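Local coordinates for serine acetyltransferase (Neisseria gonorrhoeae, PDB 6WYE), which probably catalyses acetyl transfer from acetyl-CoA to L-serine, giving O-acetyl-L-serine, the first of two steps from serine to L-cysteine, at residues D99-L110 and F133-R144; G67-L78 and L88-L96. All blocks are in the same frame, centred on the assembly; numbering follows the deposited sequence.

Both contacts join helices of the N-terminal helical part of the subunit, and they follow one another along the chain: contact 2 closes before contact 1 opens, helix 85-98 leading directly into helix 100-116. Their centres lie about 11 Å apart and they share one apolar core. Ile141 CG2 of contact 1 packs on Tyr92 CD1 of contact 2 at 3.4 Å, and Val106 CG2 meets Leu70 CD2 at 3.6 Å. Contact 1 is the more central in the chain and the closer to the beta-helix; the side chain of Phe133 is about 12 Å from a bound (2S)-2-hydroxybutanedioic acid, and that of Leu110 about 11 Å from a sodium ion. Contact 2 reaches toward neighbouring subunits.

Contact 1 of 2, residues D99-L110 and F133-R144; sequences DTQISKCVEADL and FHAIQAHRINHR
Asp99 and Arg144 face each other at one end of this helix pair, joined by a weak salt bridge of 3.3 Å between Asp99 OD2 and Arg144 NH2, the carboxylate oxygen lying near the guanidinium plane. The aspartate is poorly ordered and its other oxygen caps Gln101 N at the start of the helix, while Arg144 turns a second nitrogen to Asp148. One turn on, Ile102 lays CG2 alongside the aliphatic root of Arg140, 3.9 Å from its CB. Cys105 then covers one face of the Arg140 guanidinium, its CB centred over the group and 3.6 Å from CZ. Val106 splits its methyls, CG2 against Gln137 OE1 and CG1 near the edge of the Phe133 ring. Asp109 carries the polar core, a knob among Phe133, Ile136, Gln137 and Arg140. With CG beside the backbone N (chi1 -73°), Asp109 OD2 takes two short bonds: Arg140 NH2 arrives from the syn side at 2.8 Å and almost straight (177°), and Gln137 NE2 comes to the anti lone pair, also at 2.8 Å. Arg140 NE donates in turn to Gln137 OE1 at 2.8 Å, which closes a ring of three bonds and would hold both amide and guanidinium against rotation. The charge pair is buried; Asp109 OD1 also accepts from Leu179 N, and Arg140 NH2 gives to Gly176 O, tying the pair to the first coil of the beta-helix. At the segment's end Leu110 rests CD2 over a face of Phe133, 4.0 Å from the ring centroid, a CH-pi contact opposite the face that Gln137 CG covers. The two helix segments run antiparallel (166°), a helix pair of the N-terminal helical domain of serine acetyltransferases, packed here against the left-handed parallel beta-helix.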
loop_
_atom_site.group_PDB
_atom_site.type_symbol
_atom_site.label_atom_id
_atom_site.label_comp_id
_atom_site.label_asym_id
_atom_site.label_seq_id
_atom_site.Cartn_x
_atom_site.Cartn_y
_atom_site.Cartn_z
ATOM N N ASP A 99 8.789 -0.996 31.002
ATOM C CA ASP A 99 8.017 -0.217 31.975
ATOM C C ASP A 99 6.714 -0.977 32.211
ATOM O O ASP A 99 5.691 -0.687 31.582
ATOM C CB ASP A 99 7.769 1.201 31.469
ATOM C CG ASP A 99 7.136 2.110 32.520
ATOM O OD1 ASP A 99 6.740 1.625 33.602
ATOM O OD2 ASP A 99 7.035 3.326 32.248
ATOM N N THR A 100 6.752 -1.941 33.132
ATOM C CA THR A 100 5.564 -2.755 33.354
ATOM C C THR A 100 4.459 -2.001 34.080
ATOM O O THR A 100 3.346 -2.530 34.195
ATOM C CB THR A 100 5.946 -4.015 34.135
ATOM O OG1 THR A 100 7.261 -4.429 33.744
ATOM N N GLN A 101 4.708 -0.760 34.506
ATOM C CA GLN A 101 3.618 0.060 35.024
ATOM C C GLN A 101 2.641 0.452 33.920
ATOM O O GLN A 101 1.453 0.659 34.188
ATOM C CB GLN A 101 4.174 1.315 35.701
ATOM N N ILE A 102 3.115 0.544 32.676
ATOM C CA ILE A 102 2.239 0.945 31.580
ATOM C C ILE A 102 1.082 -0.038 31.427
ATOM O O ILE A 102 -0.088 0.360 31.340
ATOM C CB ILE A 102 3.046 1.088 30.284
ATOM C CG1 ILE A 102 4.128 2.152 30.470
ATOM C CG2 ILE A 102 2.122 1.445 29.134
ATOM C CD1 ILE A 102 4.987 2.381 29.244
ATOM N N SER A 103 1.387 -1.341 31.418
ATOM C CA SER A 103 0.331 -2.331 31.248
ATOM C C SER A 103 -0.674 -2.278 32.390
ATOM O O SER A 103 -1.877 -2.470 32.168
ATOM C CB SER A 103 0.936 -3.732 31.142
ATOM O OG SER A 103 1.217 -4.059 29.793
ATOM N N LYS A 104 -0.219 -1.938 33.597
ATOM C CA LYS A 104 -1.152 -1.778 34.706
ATOM C C LYS A 104 -2.048 -0.566 34.485
ATOM O O LYS A 104 -3.251 -0.616 34.761
ATOM C CB LYS A 104 -0.390 -1.663 36.027
ATOM N N CYS A 105 -1.486 0.523 33.967
ATOM C CA CYS A 105 -2.322 1.658 33.595
ATOM C C CYS A 105 -3.307 1.276 32.502
ATOM O O CYS A 105 -4.487 1.644 32.565
ATOM C CB CYS A 105 -1.428 2.814 33.165
ATOM S SG CYS A 105 -0.411 3.399 34.527
ATOM N N VAL A 106 -2.849 0.494 31.517
ATOM C CA VAL A 106 -3.717 0.046 30.427
ATOM C C VAL A 106 -4.936 -0.683 30.976
ATOM O O VAL A 106 -6.083 -0.404 30.591
ATOM C CB VAL A 106 -2.932 -0.852 29.448
ATOM C CG1 VAL A 106 -3.882 -1.605 28.527
ATOM C CG2 VAL A 106 -1.961 -0.024 28.630
ATOM N N GLU A 107 -4.704 -1.622 31.900
ATOM C CA GLU A 107 -5.811 -2.370 32.489
ATOM C C GLU A 107 -6.746 -1.461 33.271
ATOM O O GLU A 107 -7.973 -1.602 33.189
ATOM C CB GLU A 107 -5.275 -3.483 33.398
ATOM C CG GLU A 107 -4.321 -4.438 32.691
ATOM C CD GLU A 107 -4.452 -5.876 33.176
ATOM O OE1 GLU A 107 -5.181 -6.121 34.168
ATOM O OE2 GLU A 107 -3.802 -6.758 32.570
ATOM N N ALA A 108 -6.192 -0.536 34.057
ATOM C CA ALA A 108 -7.052 0.391 34.790
ATOM C C ALA A 108 -7.926 1.195 33.836
ATOM O O ALA A 108 -9.118 1.404 34.088
ATOM C CB ALA A 108 -6.200 1.321 35.655
ATOM N N ASP A 109 -7.347 1.639 32.718
ATOM C CA ASP A 109 -8.100 2.424 31.743
ATOM C C ASP A 109 -9.264 1.632 31.160
ATOM O O ASP A 109 -10.368 2.167 31.007
ATOM C CB ASP A 109 -7.157 2.901 30.629
ATOM C CG ASP A 109 -6.221 4.006 31.091
ATOM O OD1 ASP A 109 -6.283 4.385 32.284
ATOM O OD2 ASP A 109 -5.422 4.511 30.264
ATOM N N LEU A 110 -9.036 0.363 30.801
ATOM C CA LEU A 110 -10.114 -0.430 30.215
ATOM C C LEU A 110 -11.256 -0.602 31.205
ATOM O O LEU A 110 -12.436 -0.468 30.843
ATOM C CB LEU A 110 -9.578 -1.793 29.743
ATOM C CG LEU A 110 -8.724 -1.743 28.471
ATOM C CD1 LEU A 110 -7.952 -3.046 28.258
ATOM C CD2 LEU A 110 -9.616 -1.460 27.271
ATOM N N PHE A 133 -8.896 5.763 23.775
ATOM C CA PHE A 133 -8.081 4.743 24.429
ATOM C C PHE A 133 -6.772 4.500 23.672
ATOM O O PHE A 133 -5.701 4.399 24.286
ATOM C CB PHE A 133 -8.891 3.449 24.556
ATOM C CG PHE A 133 -8.085 2.297 25.057
ATOM C CD1 PHE A 133 -7.848 2.152 26.421
ATOM C CD2 PHE A 133 -7.543 1.370 24.170
ATOM C CE1 PHE A 133 -7.095 1.102 26.900
ATOM C CE2 PHE A 133 -6.779 0.309 24.637
ATOM C CZ PHE A 133 -6.552 0.178 26.009
ATOM N N HIS A 134 -6.825 4.413 22.338
ATOM C CA HIS A 134 -5.594 4.234 21.573
ATOM C C HIS A 134 -4.629 5.395 21.804
ATOM O O HIS A 134 -3.434 5.185 22.046
ATOM C CB HIS A 134 -5.905 4.099 20.075
ATOM C CG HIS A 134 -6.811 2.956 19.750
ATOM N ND1 HIS A 134 -7.744 3.010 18.740
ATOM C CD2 HIS A 134 -6.937 1.729 20.315
ATOM C CE1 HIS A 134 -8.412 1.867 18.696
ATOM N NE2 HIS A 134 -7.937 1.071 19.637
ATOM N N ALA A 135 -5.136 6.631 21.763
ATOM C CA ALA A 135 -4.246 7.787 21.876
ATOM C C ALA A 135 -3.570 7.835 23.240
ATOM O O ALA A 135 -2.371 8.130 23.334
ATOM C CB ALA A 135 -5.017 9.084 21.628
ATOM N N ILE A 136 -4.327 7.548 24.306
ATOM C CA ILE A 136 -3.763 7.559 25.651
ATOM C C ILE A 136 -2.626 6.551 25.755
ATOM O O ILE A 136 -1.544 6.860 26.264
ATOM C CB ILE A 136 -4.858 7.250 26.697
ATOM C CG1 ILE A 136 -5.867 8.393 26.843
ATOM C CG2 ILE A 136 -4.239 6.902 28.058
ATOM C CD1 ILE A 136 -5.248 9.708 27.178
ATOM N N GLN A 137 -2.873 5.315 25.313
ATOM C CA GLN A 137 -1.855 4.279 25.447
ATOM C C GLN A 137 -0.674 4.548 24.529
ATOM O O GLN A 137 0.474 4.300 24.913
ATOM C CB GLN A 137 -2.440 2.891 25.179
ATOM C CG GLN A 137 -3.724 2.525 25.959
ATOM C CD GLN A 137 -3.831 3.175 27.330
ATOM O OE1 GLN A 137 -2.852 3.259 28.077
ATOM N NE2 GLN A 137 -5.038 3.628 27.674
ATOM N N ALA A 138 -0.925 5.033 23.305
ATOM C CA ALA A 138 0.194 5.452 22.467
ATOM C C ALA A 138 1.021 6.511 23.178
ATOM O O ALA A 138 2.254 6.504 23.093
ATOM C CB ALA A 138 -0.295 5.983 21.117
ATOM N N HIS A 139 0.365 7.431 23.897
ATOM C CA HIS A 139 1.149 8.455 24.590
ATOM C C HIS A 139 1.985 7.858 25.715
ATOM O O HIS A 139 3.150 8.228 25.888
ATOM C CB HIS A 139 0.274 9.559 25.164
ATOM C CG HIS A 139 1.007 10.386 26.178
ATOM N ND1 HIS A 139 1.992 11.286 25.826
ATOM C CD2 HIS A 139 0.985 10.365 27.533
ATOM C CE1 HIS A 139 2.504 11.824 26.919
ATOM N NE2 HIS A 139 1.909 11.281 27.968
ATOM N N ARG A 140 1.411 6.934 26.488
ATOM C CA ARG A 140 2.172 6.298 27.564
ATOM C C ARG A 140 3.471 5.708 27.034
ATOM O O ARG A 140 4.551 5.947 27.589
ATOM C CB ARG A 140 1.332 5.207 28.233
ATOM C CG ARG A 140 0.128 5.687 28.979
ATOM C CD ARG A 140 -0.488 4.533 29.779
ATOM N NE ARG A 140 -1.843 4.843 30.220
ATOM C CZ ARG A 140 -2.130 5.720 31.181
ATOM N NH1 ARG A 140 -1.155 6.369 31.811
ATOM N NH2 ARG A 140 -3.390 5.946 31.519
ATOM N N ILE A 141 3.397 4.962 25.929
ATOM C CA ILE A 141 4.626 4.463 25.312
ATOM C C ILE A 141 5.473 5.623 24.803
ATOM O O ILE A 141 6.697 5.659 25.004
ATOM C CB ILE A 141 4.297 3.469 24.183
ATOM C CG1 ILE A 141 3.426 2.334 24.720
ATOM C CG2 ILE A 141 5.583 2.926 23.568
ATOM C CD1 ILE A 141 2.917 1.390 23.644
ATOM N N ASN A 142 4.838 6.602 24.148
ATOM C CA ASN A 142 5.581 7.759 23.652
ATOM C C ASN A 142 6.335 8.453 24.775
ATOM O O ASN A 142 7.494 8.856 24.598
ATOM C CB ASN A 142 4.642 8.751 22.966
ATOM C CG ASN A 142 5.233 9.291 21.689
ATOM O OD1 ASN A 142 5.956 8.579 20.992
ATOM N ND2 ASN A 142 4.950 10.555 21.378
ATOM N N HIS A 143 5.696 8.585 25.938
ATOM C CA HIS A 143 6.343 9.215 27.080
ATOM C C HIS A 143 7.578 8.432 27.505
ATOM O O HIS A 143 8.628 9.022 27.790
ATOM C CB HIS A 143 5.343 9.334 28.233
ATOM C CG HIS A 143 5.852 10.117 29.400
ATOM N ND1 HIS A 143 6.329 11.406 29.283
ATOM C CD2 HIS A 143 5.948 9.799 30.713
ATOM C CE1 HIS A 143 6.695 11.847 30.473
ATOM N NE2 HIS A 143 6.477 10.890 31.359
ATOM N N ARG A 144 7.477 7.098 27.520
ATOM C CA ARG A 144 8.624 6.254 27.850
ATOM C C ARG A 144 9.760 6.441 26.844
ATOM O O ARG A 144 10.931 6.539 27.231
ATOM C CB ARG A 144 8.171 4.789 27.930
ATOM C CG ARG A 144 9.266 3.701 27.961
ATOM C CD ARG A 144 10.393 3.972 28.961
ATOM N NE ARG A 144 9.904 4.114 30.327
ATOM C CZ ARG A 144 10.449 4.914 31.240
ATOM N NH1 ARG A 144 11.516 5.645 30.934
ATOM N NH2 ARG A 144 9.928 4.974 32.459
#

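Contact 2 of 2, residues G67-L78 and L88-L96; sequences GSVLAYHLSSKL and LFEIYQQAL
Ser75 OG lies against Phe89 CB, 3.6 Å away, and has two carbonyl oxygens of its own helix within reach, Tyr72 O at 2.9 Å and Ala71 O at 3.1 Å; its one proton can serve either. This position, between the backbone N and the carbonyl carbon (chi1 68°), folds the hydroxyl back on the helix and leaves CB to meet the backbone of Phe89. Phe89 is itself a knob, its ring set among Ser68, Ala71, Tyr72 and Ser75. Tyr72 turns an edge to it, CD1 over the centre of one face, in a T-shaped pair whose centroids are 5.3 Å apart and whose planes stand at 87°. Over the opposite face lies Gln93 OE1, toward the rim; the amide's other end, Gln93 NE2, comes to 3.2 Å from Ser68 OG, a hydroxyl hydrogen-bonded to His63 ND1. Ala71 is the reciprocal knob, pushing CB among Phe89, Tyr92, Gln93 and Leu96 and standing 3.7 Å from Tyr92 CB. Tyr92 takes the other flank, with its ring edge toward Ala71 O and Leu74 CB set obliquely against it, and its OH reaching Leu78 CD1. At the far end Leu96 CD1 presses on Gly67 O at 3.2 Å. Gly67, Ala71 and Ser75, four apart, make a strip of small residues, consistent with the close approach of 8.4 Å between the axes of these segments, which cross at 142°. Tyr72 is also used outward, its ring meeting Arg86 of a third subunit in a cation-pi contact. Aromatic and aliphatic surfaces mainly carry the contact, with the Ser75 hydroxyl turned back onto its own helix, and the matching of large rings to small residues probably sets how closely and at what angle the helices sit.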
loop_
_atom_site.group_PDB
_atom_site.type_symbol
_atom_site.label_atom_id
_atom_site.label_comp_id
_atom_site.label_asym_id
_atom_site.label_seq_id
_atom_site.Cartn_x
_atom_site.Cartn_y
_atom_site.Cartn_z
ATOM N N GLY A 67 -0.730 -6.885 26.603
ATOM C CA GLY A 67 0.272 -5.921 26.164
ATOM C C GLY A 67 0.733 -6.173 24.741
ATOM O O GLY A 67 0.947 -5.233 23.967
ATOM N N SER A 68 0.877 -7.444 24.371
ATOM C CA SER A 68 1.287 -7.785 23.015
ATOM C C SER A 68 0.197 -7.416 22.016
ATOM O O SER A 68 0.488 -6.914 20.922
ATOM C CB SER A 68 1.614 -9.288 22.943
ATOM O OG SER A 68 2.114 -9.651 21.666
ATOM N N VAL A 69 -1.066 -7.604 22.406
ATOM C CA VAL A 69 -2.183 -7.175 21.565
ATOM C C VAL A 69 -2.142 -5.664 21.363
ATOM O O VAL A 69 -2.221 -5.167 20.232
ATOM C CB VAL A 69 -3.517 -7.634 22.180
ATOM C CG1 VAL A 69 -4.703 -6.964 21.487
ATOM C CG2 VAL A 69 -3.630 -9.163 22.105
ATOM N N LEU A 70 -1.984 -4.913 22.454
ATOM C CA LEU A 70 -1.985 -3.457 22.352
ATOM C C LEU A 70 -0.844 -2.963 21.469
ATOM O O LEU A 70 -1.053 -2.157 20.553
ATOM C CB LEU A 70 -1.888 -2.845 23.742
ATOM C CG LEU A 70 -1.905 -1.310 23.776
ATOM C CD1 LEU A 70 -3.315 -0.770 23.493
ATOM C CD2 LEU A 70 -1.402 -0.834 25.122
ATOM N N ALA A 71 0.365 -3.475 21.697
ATOM C CA ALA A 71 1.499 -3.073 20.869
ATOM C C ALA A 71 1.227 -3.356 19.401
ATOM O O ALA A 71 1.549 -2.537 18.529
ATOM C CB ALA A 71 2.770 -3.800 21.320
ATOM N N TYR A 72 0.625 -4.512 19.112
ATOM C CA TYR A 72 0.326 -4.874 17.730
ATOM C C TYR A 72 -0.698 -3.922 17.120
ATOM O O TYR A 72 -0.500 -3.403 16.018
ATOM C CB TYR A 72 -0.168 -6.317 17.674
ATOM C CG TYR A 72 -0.230 -6.924 16.294
ATOM C CD1 TYR A 72 0.877 -7.551 15.743
ATOM C CD2 TYR A 72 -1.406 -6.900 15.556
ATOM C CE1 TYR A 72 0.819 -8.129 14.476
ATOM C CE2 TYR A 72 -1.479 -7.489 14.295
ATOM C CZ TYR A 72 -0.367 -8.097 13.765
ATOM O OH TYR A 72 -0.432 -8.668 12.517
ATOM N N HIS A 73 -1.784 -3.681 17.820
ATOM C CA HIS A 73 -2.859 -2.820 17.270
ATOM C C HIS A 73 -2.388 -1.376 17.128
ATOM O O HIS A 73 -2.667 -0.789 16.123
ATOM C CB HIS A 73 -4.102 -2.923 18.133
ATOM C CG HIS A 73 -5.363 -2.508 17.474
ATOM N ND1 HIS A 73 -5.654 -2.808 16.192
ATOM C CD2 HIS A 73 -6.425 -1.854 17.952
ATOM C CE1 HIS A 73 -6.837 -2.361 15.912
ATOM N NE2 HIS A 73 -7.316 -1.767 16.956
ATOM N N LEU A 74 -1.706 -0.857 18.127
ATOM C CA LEU A 74 -1.224 0.522 18.045
ATOM C C LEU A 74 -0.251 0.706 16.889
ATOM O O LEU A 74 -0.315 1.707 16.163
ATOM C CB LEU A 74 -0.549 0.927 19.360
ATOM C CG LEU A 74 -1.452 1.102 20.579
ATOM C CD1 LEU A 74 -0.644 1.640 21.756
ATOM C CD2 LEU A 74 -2.620 2.031 20.238
ATOM N N SER A 75 0.662 -0.250 16.697
ATOM C CA SER A 75 1.600 -0.111 15.591
ATOM C C SER A 75 0.876 -0.191 14.255
ATOM O O SER A 75 1.257 0.506 13.304
ATOM C CB SER A 75 2.707 -1.165 15.694
ATOM O OG SER A 75 2.186 -2.464 15.466
ATOM N N SER A 76 -0.187 -1.000 14.175
ATOM C CA SER A 76 -1.069 -0.951 13.013
ATOM C C SER A 76 -1.580 0.471 12.771
ATOM O O SER A 76 -1.623 0.937 11.627
ATOM C CB SER A 76 -2.208 -1.975 13.172
ATOM O OG SER A 76 -3.381 -1.409 13.719
ATOM N N LYS A 77 -1.944 1.184 13.836
ATOM C CA LYS A 77 -2.527 2.513 13.672
ATOM C C LYS A 77 -1.489 3.540 13.235
ATOM O O LYS A 77 -1.758 4.379 12.367
ATOM C CB LYS A 77 -3.150 2.992 14.984
ATOM C CG LYS A 77 -4.228 2.122 15.545
ATOM C CD LYS A 77 -5.398 2.026 14.614
ATOM C CE LYS A 77 -6.535 1.279 15.287
ATOM N NZ LYS A 77 -7.715 1.268 14.396
ATOM N N LEU A 78 -0.308 3.515 13.847
ATOM C CA LEU A 78 0.632 4.615 13.690
ATOM C C LEU A 78 1.756 4.298 12.721
ATOM O O LEU A 78 2.508 5.206 12.355
ATOM C CB LEU A 78 1.210 4.999 15.052
ATOM C CG LEU A 78 0.085 5.321 16.029
ATOM C CD1 LEU A 78 0.647 5.626 17.400
ATOM C CD2 LEU A 78 -0.738 6.502 15.497
ATOM N N LEU A 88 7.913 -0.716 14.610
ATOM C CA LEU A 88 7.136 -0.057 15.656
ATOM C C LEU A 88 6.593 -1.071 16.654
ATOM O O LEU A 88 6.626 -0.843 17.872
ATOM C CB LEU A 88 5.983 0.721 15.027
ATOM C CG LEU A 88 5.295 1.816 15.841
ATOM C CD1 LEU A 88 6.317 2.697 16.577
ATOM C CD2 LEU A 88 4.466 2.649 14.879
ATOM N N PHE A 89 6.096 -2.201 16.150
ATOM C CA PHE A 89 5.571 -3.244 17.021
ATOM C C PHE A 89 6.629 -3.687 18.022
ATOM O O PHE A 89 6.355 -3.803 19.221
ATOM C CB PHE A 89 5.103 -4.433 16.169
ATOM C CG PHE A 89 4.669 -5.641 16.970
ATOM C CD1 PHE A 89 3.842 -5.508 18.069
ATOM C CD2 PHE A 89 5.077 -6.918 16.597
ATOM C CE1 PHE A 89 3.436 -6.612 18.801
ATOM C CE2 PHE A 89 4.675 -8.030 17.324
ATOM C CZ PHE A 89 3.852 -7.875 18.429
ATOM N N GLU A 90 7.856 -3.926 17.538
ATOM C CA GLU A 90 8.930 -4.361 18.428
ATOM C C GLU A 90 9.288 -3.268 19.424
ATOM O O GLU A 90 9.462 -3.540 20.616
ATOM C CB GLU A 90 10.163 -4.776 17.615
ATOM N N ILE A 91 9.379 -2.021 18.953
ATOM C CA ILE A 91 9.664 -0.903 19.849
ATOM C C ILE A 91 8.602 -0.811 20.939
ATOM O O ILE A 91 8.913 -0.663 22.130
ATOM C CB ILE A 91 9.774 0.403 19.044
ATOM C CG1 ILE A 91 11.051 0.373 18.193
ATOM C CG2 ILE A 91 9.723 1.594 19.983
ATOM C CD1 ILE A 91 11.062 1.338 17.020
ATOM N N TYR A 92 7.327 -0.906 20.550
ATOM C CA TYR A 92 6.250 -0.858 21.535
ATOM C C TYR A 92 6.311 -2.047 22.486
ATOM O O TYR A 92 6.039 -1.910 23.687
ATOM C CB TYR A 92 4.893 -0.830 20.829
ATOM C CG TYR A 92 4.509 0.504 20.236
ATOM C CD1 TYR A 92 5.264 1.649 20.475
ATOM C CD2 TYR A 92 3.378 0.621 19.445
ATOM C CE1 TYR A 92 4.879 2.888 19.945
ATOM C CE2 TYR A 92 2.999 1.847 18.908
ATOM C CZ TYR A 92 3.747 2.964 19.155
ATOM O OH TYR A 92 3.337 4.156 18.596
ATOM N N GLN A 93 6.633 -3.234 21.962
ATOM C CA GLN A 93 6.744 -4.406 22.824
ATOM C C GLN A 93 7.889 -4.252 23.823
ATOM O O GLN A 93 7.727 -4.545 25.014
ATOM C CB GLN A 93 6.920 -5.670 21.969
ATOM C CG GLN A 93 5.800 -6.677 22.170
ATOM C CD GLN A 93 5.918 -7.881 21.255
ATOM O OE1 GLN A 93 6.663 -7.862 20.266
ATOM N NE2 GLN A 93 5.187 -8.941 21.584
ATOM N N GLN A 94 9.047 -3.766 23.367
ATOM C CA GLN A 94 10.163 -3.551 24.289
ATOM C C GLN A 94 9.839 -2.467 25.309
ATOM O O GLN A 94 10.191 -2.592 26.487
ATOM C CB GLN A 94 11.434 -3.194 23.522
ATOM N N ALA A 95 9.156 -1.402 24.879
ATOM C CA ALA A 95 8.783 -0.343 25.810
ATOM C C ALA A 95 7.828 -0.857 26.873
ATOM O O ALA A 95 7.958 -0.513 28.056
ATOM C CB ALA A 95 8.159 0.831 25.054
ATOM N N LEU A 96 6.853 -1.671 26.474
ATOM C CA LEU A 96 5.971 -2.278 27.461
ATOM C C LEU A 96 6.744 -3.200 28.395
ATOM O O LEU A 96 6.433 -3.277 29.591
ATOM C CB LEU A 96 4.847 -3.046 26.767
ATOM C CG LEU A 96 3.729 -2.191 26.180
ATOM C CD1 LEU A 96 2.783 -3.066 25.417
ATOM C CD2 LEU A 96 2.993 -1.458 27.276
#